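Local coordinates for protein cellulosomal scaffoldin (Acetivibrio cellulolyticus, PDB 4WI0) that binds a type II cohesin of another scaffoldin through its C-terminal X module and calcium-binding dockerin, and as a whole protein probably hydrolyses cellulose, at residues 5-10 and 77-82; 24-29 and 37-42. The protein carries 1 engineered substitution. One frame throughout, in Å; residues are numbered along the deposited sequence.

Contact 1: 5-10 and 77-82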
ATOM      1  N   SER B   5     -17.541 -24.635  12.769  1.00 21.03           N
ATOM      2  CA  SER B   5     -17.169 -24.157  11.432  1.00 20.61           C
ATOM      3  C   SER B   5     -17.242 -22.624  11.296  1.00 19.40           C
ATOM      4  O   SER B   5     -17.729 -21.924  12.184  1.00 19.46           O
ATOM      5  CB  SER B   5     -18.078 -24.815  10.388  1.00 21.54           C
ATOM      6  OG  SER B   5     -19.436 -24.480  10.623  1.00 21.79           O
ATOM      7  N   GLY B   6     -16.763 -22.106  10.172  1.00 19.44           N
ATOM      8  CA  GLY B   6     -16.852 -20.675   9.888  1.00 18.74           C
ATOM      9  C   GLY B   6     -15.980 -20.202   8.741  1.00 18.56           C
ATOM     10  O   GLY B   6     -15.399 -21.010   8.011  1.00 19.13           O
ATOM     11  N   TYR B   7     -15.897 -18.882   8.596  1.00 18.05           N
ATOM     12  CA  TYR B   7     -15.144 -18.242   7.520  1.00 18.52           C
ATOM     13  C   TYR B   7     -14.164 -17.199   8.054  1.00 17.66           C
ATOM     14  O   TYR B   7     -14.523 -16.388   8.898  1.00 17.42           O
ATOM     15  CB  TYR B   7     -16.114 -17.573   6.543  1.00 19.21           C
ATOM     16  CG  TYR B   7     -16.873 -18.562   5.708  1.00 20.37           C
ATOM     17  CD1 TYR B   7     -18.043 -19.151   6.181  1.00 21.01           C
ATOM     18  CD2 TYR B   7     -16.411 -18.937   4.448  1.00 21.27           C
ATOM     19  CE1 TYR B   7     -18.741 -20.073   5.413  1.00 22.30           C
ATOM     20  CE2 TYR B   7     -17.103 -19.859   3.679  1.00 22.50           C
ATOM     21  CZ  TYR B   7     -18.265 -20.420   4.166  1.00 23.21           C
ATOM     22  OH  TYR B   7     -18.953 -21.341   3.402  1.00 24.78           O
ATOM     23  N   ILE B   8     -12.927 -17.255   7.564  1.00 17.98           N
ATOM     24  CA  ILE B   8     -11.898 -16.255   7.847  1.00 17.52           C
ATOM     25  C   ILE B   8     -11.596 -15.528   6.527  1.00 18.45           C
ATOM     26  O   ILE B   8     -11.458 -16.178   5.492  1.00 18.85           O
ATOM     27  CB  ILE B   8     -10.575 -16.903   8.354  1.00 17.22           C
ATOM     28  CG1 ILE B   8     -10.807 -17.939   9.473  1.00 17.15           C
ATOM     29  CG2 ILE B   8      -9.580 -15.834   8.787  1.00 16.53           C
ATOM     30  CD1 ILE B   8     -11.276 -17.387  10.799  1.00 16.64           C
ATOM     31  N   ASN B   9     -11.506 -14.195   6.568  1.00 18.39           N
ATOM     32  CA  ASN B   9     -11.086 -13.368   5.431  1.00 18.73           C
ATOM     33  C   ASN B   9      -9.992 -12.391   5.887  1.00 18.60           C
ATOM     34  O   ASN B   9     -10.054 -11.884   7.000  1.00 17.43           O
ATOM     35  CB  ASN B   9     -12.253 -12.502   4.932  1.00 19.33           C
ATOM     36  CG  ASN B   9     -13.175 -13.191   3.930  1.00 20.17           C
ATOM     37  OD1 ASN B   9     -14.025 -12.515   3.355  1.00 21.77           O
ATOM     38  ND2 ASN B   9     -13.053 -14.502   3.730  1.00 20.42           N
ATOM     39  N   PRO B  10      -9.011 -12.090   5.018  1.00 19.06           N
ATOM     40  CA  PRO B  10      -8.073 -11.012   5.377  1.00 19.00           C
ATOM     41  C   PRO B  10      -8.764  -9.655   5.275  1.00 19.36           C
ATOM     42  O   PRO B  10      -9.681  -9.504   4.452  1.00 20.00           O
ATOM     43  CB  PRO B  10      -6.973 -11.143   4.323  1.00 18.98           C
ATOM     44  CG  PRO B  10      -7.656 -11.750   3.150  1.00 19.69           C
ATOM     45  CD  PRO B  10      -8.714 -12.664   3.693  1.00 19.44           C
ATOM     46  N   ASP B  77     -23.619 -28.276  17.067  1.00 27.75           N
ATOM     47  CA  ASP B  77     -22.944 -27.749  15.881  1.00 27.82           C
ATOM     48  C   ASP B  77     -23.053 -26.225  15.890  1.00 27.57           C
ATOM     49  O   ASP B  77     -24.137 -25.693  16.121  1.00 27.97           O
ATOM     50  CB  ASP B  77     -23.568 -28.306  14.600  1.00 29.10           C
ATOM     51  CG  ASP B  77     -23.245 -29.771  14.373  1.00 29.95           C
ATOM     52  OD1 ASP B  77     -22.379 -30.335  15.078  1.00 29.48           O
ATOM     53  OD2 ASP B  77     -23.861 -30.365  13.467  1.00 32.17           O
ATOM     54  N   LYS B  78     -21.936 -25.534  15.653  1.00 26.91           N
ATOM     55  CA  LYS B  78     -21.889 -24.080  15.753  1.00 26.43           C
ATOM     56  C   LYS B  78     -21.110 -23.445  14.611  1.00 25.99           C
ATOM     57  O   LYS B  78     -19.970 -23.831  14.334  1.00 24.61           O
ATOM     58  CB  LYS B  78     -21.240 -23.656  17.074  1.00 26.53           C
ATOM     59  CG  LYS B  78     -21.172 -22.146  17.269  1.00 27.34           C
ATOM     60  CD  LYS B  78     -20.486 -21.789  18.575  1.00 28.88           C
ATOM     61  CE  LYS B  78     -20.655 -20.314  18.916  1.00 30.27           C
ATOM     62  NZ  LYS B  78     -21.963 -20.058  19.575  1.00 31.69           N
ATOM     63  N   GLU B  79     -21.726 -22.441  13.989  1.00 26.18           N
ATOM     64  CA  GLU B  79     -21.074 -21.630  12.965  1.00 26.37           C
ATOM     65  C   GLU B  79     -20.565 -20.327  13.591  1.00 24.64           C
ATOM     66  O   GLU B  79     -21.354 -19.494  14.019  1.00 25.55           O
ATOM     67  CB  GLU B  79     -22.063 -21.349  11.822  1.00 28.61           C
ATOM     68  CG  GLU B  79     -21.401 -20.964  10.517  1.00 29.55           C
ATOM     69  CD  GLU B  79     -22.340 -21.011   9.318  1.00 33.34           C
ATOM     70  OE1 GLU B  79     -23.524 -20.614   9.447  1.00 34.09           O
ATOM     71  OE2 GLU B  79     -21.877 -21.445   8.237  1.00 33.77           O
ATOM     72  N   LEU B  80     -19.248 -20.166  13.662  1.00 22.91           N
ATOM     73  CA  LEU B  80     -18.641 -18.979  14.263  1.00 21.16           C
ATOM     74  C   LEU B  80     -18.826 -17.736  13.426  1.00 20.43           C
ATOM     75  O   LEU B  80     -18.879 -16.641  13.965  1.00 19.79           O
ATOM     76  CB  LEU B  80     -17.149 -19.181  14.480  1.00 21.13           C
ATOM     77  CG  LEU B  80     -16.757 -20.361  15.365  1.00 22.03           C
ATOM     78  CD1 LEU B  80     -15.308 -20.200  15.796  1.00 21.98           C
ATOM     79  CD2 LEU B  80     -17.675 -20.477  16.582  1.00 22.79           C
ATOM     80  N   SER B  81     -18.916 -17.907  12.108  1.00 18.96           N
ATOM     81  CA  SER B  81     -19.034 -16.781  11.198  1.00 18.67           C
ATOM     82  C   SER B  81     -19.642 -17.272   9.885  1.00 19.27           C
ATOM     83  O   SER B  81     -19.810 -18.471   9.703  1.00 19.02           O
ATOM     84  CB  SER B  81     -17.662 -16.163  10.950  1.00 17.87           C
ATOM     85  OG  SER B  81     -16.723 -17.140  10.527  1.00 17.41           O
ATOM     86  N   THR B  82     -19.960 -16.348   8.986  1.00 19.61           N
ATOM     87  CA  THR B  82     -20.572 -16.692   7.694  1.00 20.56           C
ATOM     88  C   THR B  82     -19.743 -16.102   6.553  1.00 20.45           C
ATOM     89  O   THR B  82     -18.843 -15.291   6.787  1.00 19.04           O
ATOM     90  CB  THR B  82     -22.006 -16.156   7.594  1.00 21.86           C
ATOM     91  OG1 THR B  82     -21.992 -14.722   7.627  1.00 21.68           O
ATOM     92  CG2 THR B  82     -22.875 -16.695   8.746  1.00 22.23           C
TER
HETATM   93  O   HOH W   1     -20.626 -26.264  12.189  1.00 18.25           O
HETATM   94  O   HOH W   2     -20.651 -24.125   8.502  1.00 29.57           O
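S81 turns its hydroxyl onto the backbone of Y7. The amide N of Y7 donates to S81 OG at 2.7 Å, in a nearly straight bond (163°). The S81 torsion puts OG between its own N and carbonyl carbon (chi1 53°), pointing at the neighbouring strand. G6, which has no side chain, lets this hydroxyl in: G6 CA lies 3.6 Å from S81 OG. Before this point the pairing is regular. S5 N donates to K78 O at 3.0 Å and L80 N to S5 O at 2.8 Å. These bonds flank the parallel bridge of S5 with E79, in the three-stranded mixed sheet of the X module, a domain of the transthyretin-like clan. At L80 the strand 78-89 is interrupted. S5 and E79 point to the same face. Their side chains pass at 4.0 Å (S5 OG to E79 CG), and a water joins S5 OG to E79 OE2. Y7 CG sits beside its backbone N (chi1 -72°), which brings the ring obliquely to the T82 backbone, with Y7 CD1 3.5 Å from T82 C. S81 O lies at the ring edge, and the Y44 ring also meets Y7. L80 CB and CG rest on S5 O, and the side chain also packs on F45 and V72.

Contact 2: 24-29 and 37-42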
ATOM      1  N   ALA B  24      -6.946 -18.741   2.004  1.00 24.92           N
ATOM      2  CA  ALA B  24      -6.479 -20.035   2.468  1.00 24.65           C
ATOM      3  C   ALA B  24      -5.349 -19.876   3.470  1.00 23.78           C
ATOM      4  O   ALA B  24      -4.665 -18.849   3.491  1.00 24.25           O
ATOM      5  CB  ALA B  24      -6.005 -20.868   1.289  1.00 25.88           C
ATOM      6  N   GLY B  25      -5.165 -20.900   4.298  1.00 23.11           N
ATOM      7  CA  GLY B  25      -3.984 -21.018   5.135  1.00 22.99           C
ATOM      8  C   GLY B  25      -4.073 -20.442   6.535  1.00 21.82           C
ATOM      9  O   GLY B  25      -3.079 -20.455   7.249  1.00 23.65           O
ATOM     10  N   PHE B  26      -5.237 -19.935   6.938  1.00 20.71           N
ATOM     11  CA  PHE B  26      -5.433 -19.511   8.326  1.00 19.40           C
ATOM     12  C   PHE B  26      -5.671 -20.752   9.192  1.00 20.21           C
ATOM     13  O   PHE B  26      -6.512 -21.595   8.861  1.00 19.59           O
ATOM     14  CB  PHE B  26      -6.622 -18.557   8.457  1.00 18.98           C
ATOM     15  CG  PHE B  26      -6.410 -17.214   7.808  1.00 18.07           C
ATOM     16  CD1 PHE B  26      -5.771 -16.188   8.491  1.00 17.86           C
ATOM     17  CD2 PHE B  26      -6.870 -16.971   6.521  1.00 18.60           C
ATOM     18  CE1 PHE B  26      -5.576 -14.952   7.894  1.00 17.37           C
ATOM     19  CE2 PHE B  26      -6.677 -15.737   5.914  1.00 18.42           C
ATOM     20  CZ  PHE B  26      -6.031 -14.727   6.602  1.00 17.79           C
ATOM     21  N   THR B  27      -4.917 -20.869  10.288  1.00 20.28           N
ATOM     22  CA  THR B  27      -5.059 -21.988  11.214  1.00 20.54           C
ATOM     23  C   THR B  27      -5.946 -21.571  12.380  1.00 19.74           C
ATOM     24  O   THR B  27      -5.674 -20.578  13.054  1.00 19.10           O
ATOM     25  CB  THR B  27      -3.692 -22.447  11.748  1.00 21.54           C
ATOM     26  OG1 THR B  27      -2.836 -22.765  10.648  1.00 22.34           O
ATOM     27  CG2 THR B  27      -3.834 -23.660  12.640  1.00 22.32           C
ATOM     28  N   VAL B  28      -7.008 -22.340  12.605  1.00 19.74           N
ATOM     29  CA  VAL B  28      -7.979 -22.054  13.642  1.00 19.39           C
ATOM     30  C   VAL B  28      -7.891 -23.166  14.673  1.00 20.66           C
ATOM     31  O   VAL B  28      -8.106 -24.327  14.351  1.00 21.19           O
ATOM     32  CB  VAL B  28      -9.411 -21.996  13.071  1.00 18.97           C
ATOM     33  CG1 VAL B  28     -10.413 -21.641  14.157  1.00 18.73           C
ATOM     34  CG2 VAL B  28      -9.483 -20.988  11.938  1.00 18.50           C
ATOM     35  N   GLU B  29      -7.553 -22.792  15.906  1.00 21.25           N
ATOM     36  CA  GLU B  29      -7.333 -23.733  16.997  1.00 22.27           C
ATOM     37  C   GLU B  29      -8.399 -23.510  18.054  1.00 22.18           C
ATOM     38  O   GLU B  29      -8.716 -22.365  18.372  1.00 23.10           O
ATOM     39  CB  GLU B  29      -5.949 -23.509  17.638  1.00 23.87           C
ATOM     40  CG  GLU B  29      -5.857 -24.050  19.066  1.00 25.32           C
ATOM     41  CD  GLU B  29      -4.480 -23.965  19.700  1.00 26.90           C
ATOM     42  OE1 GLU B  29      -3.678 -23.061  19.359  1.00 25.55           O
ATOM     43  OE2 GLU B  29      -4.228 -24.810  20.583  1.00 28.34           O
ATOM     44  N   ALA B  37      -7.839 -26.596  12.408  1.00 25.51           N
ATOM     45  CA  ALA B  37      -8.165 -26.728  10.996  1.00 24.59           C
ATOM     46  C   ALA B  37      -7.572 -25.557  10.230  1.00 22.62           C
ATOM     47  O   ALA B  37      -7.345 -24.482  10.792  1.00 20.63           O
ATOM     48  CB  ALA B  37      -9.673 -26.772  10.791  1.00 25.35           C
ATOM     49  N   VAL B  38      -7.330 -25.770   8.944  1.00 21.72           N
ATOM     50  CA  VAL B  38      -6.807 -24.720   8.079  1.00 20.75           C
ATOM     51  C   VAL B  38      -7.883 -24.326   7.076  1.00 20.28           C
ATOM     52  O   VAL B  38      -8.581 -25.199   6.533  1.00 20.37           O
ATOM     53  CB  VAL B  38      -5.545 -25.197   7.353  1.00 21.77           C
ATOM     54  CG1 VAL B  38      -4.966 -24.083   6.504  1.00 21.36           C
ATOM     55  CG2 VAL B  38      -4.512 -25.681   8.369  1.00 22.29           C
ATOM     56  N   THR B  39      -8.027 -23.025   6.829  1.00 18.87           N
ATOM     57  CA  THR B  39      -9.060 -22.551   5.916  1.00 19.04           C
ATOM     58  C   THR B  39      -8.727 -22.950   4.470  1.00 19.99           C
ATOM     59  O   THR B  39      -7.556 -22.987   4.095  1.00 19.80           O
ATOM     60  CB  THR B  39      -9.265 -21.024   5.982  1.00 18.01           C
ATOM     61  OG1 THR B  39      -8.030 -20.348   5.714  1.00 17.64           O
ATOM     62  CG2 THR B  39      -9.809 -20.601   7.348  1.00 17.41           C
ATOM     63  N   ASP B  40      -9.765 -23.248   3.684  1.00 20.79           N
ATOM     64  CA  ASP B  40      -9.613 -23.508   2.246  1.00 22.18           C
ATOM     65  C   ASP B  40      -9.583 -22.199   1.454  1.00 22.13           C
ATOM     66  O   ASP B  40      -9.506 -21.117   2.042  1.00 20.45           O
ATOM     67  CB  ASP B  40     -10.728 -24.447   1.737  1.00 23.47           C
ATOM     68  CG  ASP B  40     -12.133 -23.879   1.925  1.00 23.17           C
ATOM     69  OD1 ASP B  40     -12.323 -22.640   1.981  1.00 22.09           O
ATOM     70  OD2 ASP B  40     -13.065 -24.697   2.020  1.00 24.18           O
ATOM     71  N   SER B  41      -9.647 -22.290   0.122  1.00 23.96           N
ATOM     72  CA  SER B  41      -9.562 -21.105  -0.730  1.00 24.46           C
ATOM     73  C   SER B  41     -10.789 -20.192  -0.630  1.00 24.65           C
ATOM     74  O   SER B  41     -10.745 -19.047  -1.077  1.00 25.27           O
ATOM     75  CB  SER B  41      -9.320 -21.504  -2.182  1.00 26.38           C
ATOM     76  OG  SER B  41     -10.418 -22.243  -2.697  1.00 28.01           O
ATOM     77  N   ASN B  42     -11.878 -20.695  -0.053  1.00 24.82           N
ATOM     78  CA  ASN B  42     -13.047 -19.874   0.239  1.00 24.65           C
ATOM     79  C   ASN B  42     -12.990 -19.281   1.649  1.00 22.47           C
ATOM     80  O   ASN B  42     -13.935 -18.627   2.068  1.00 22.45           O
ATOM     81  CB  ASN B  42     -14.341 -20.691   0.097  1.00 26.65           C
ATOM     82  CG  ASN B  42     -14.477 -21.369  -1.255  1.00 29.23           C
ATOM     83  OD1 ASN B  42     -15.036 -22.468  -1.361  1.00 31.42           O
ATOM     84  ND2 ASN B  42     -13.985 -20.721  -2.299  1.00 30.80           N
TER
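A24 lies against the backbone of D40. Its CB is 3.6 Å from D40 O, and its CA makes a C-H...O contact to the same oxygen. G25 follows. Its N donates to T39 O at 3.2 Å, and the donor is tilted 35° from the carbonyl plane. The CG1 branch of V38 packs on G25, with V38 CG1 3.5 Å from G25 CA. CG1 is anti to the V38 backbone N (chi1 -177°), which carries this branch across to G25, while CG2 lies near T27 OG1.

F26 is gripped twice by T39. F26 N donates to T39 OG1 at 3.1 Å in a bent bond (148°), and F26 O accepts from T39 N at 2.9 Å. T39 OG1 also bonds to K23 O, so this buried hydroxyl bridges two main-chain groups. It lies at the edge of the F26 ring, in its plane, while T39 CG2 touches F26 CB. The rest of the ring leads away to K61, in a cation-pi contact, and to Y64, edge-to-face.

From T27 the two segments are strands of a beta hairpin, 27-31 with 34-38, at one side of the four-stranded antiparallel sheet of the X module. T27 and V38 form a non-hydrogen-bonded pair. Their side chains lie on one face, T27 OG1 being 4.1 Å from V38 CG2. V28 and A37 form the hydrogen-bonded pair. V28 N donates to A37 O at 2.8 Å, and A37 N returns a bond to V28 O. Both side chains turn to the other face, toward strand 44-50, where V28 meets F45 and A37 meets I47.

Contact 1 lies in the three-stranded sheet of the X module. Contact 2 covers the hairpin end of the four-stranded sheet and the loop residues beside it. The two meet through I8. Its CG1 packs on T39 CG2 at 3.5 Å, and its CG2 on F26 CG at 3.6 Å. Buried I8 also touches V28, so strand 2-10 meets both the hairpin and its adjoining loops. Y7 adds a second touch, with CD2 near N42 O. Both contacts also have exposed residues, such as E79 and V38. Contact 1 joins parallel strands far apart in sequence, while contact 2 closes a local antiparallel hairpin. In each, a side-chain hydroxyl accepts a backbone N-H where regular strand pairing ends.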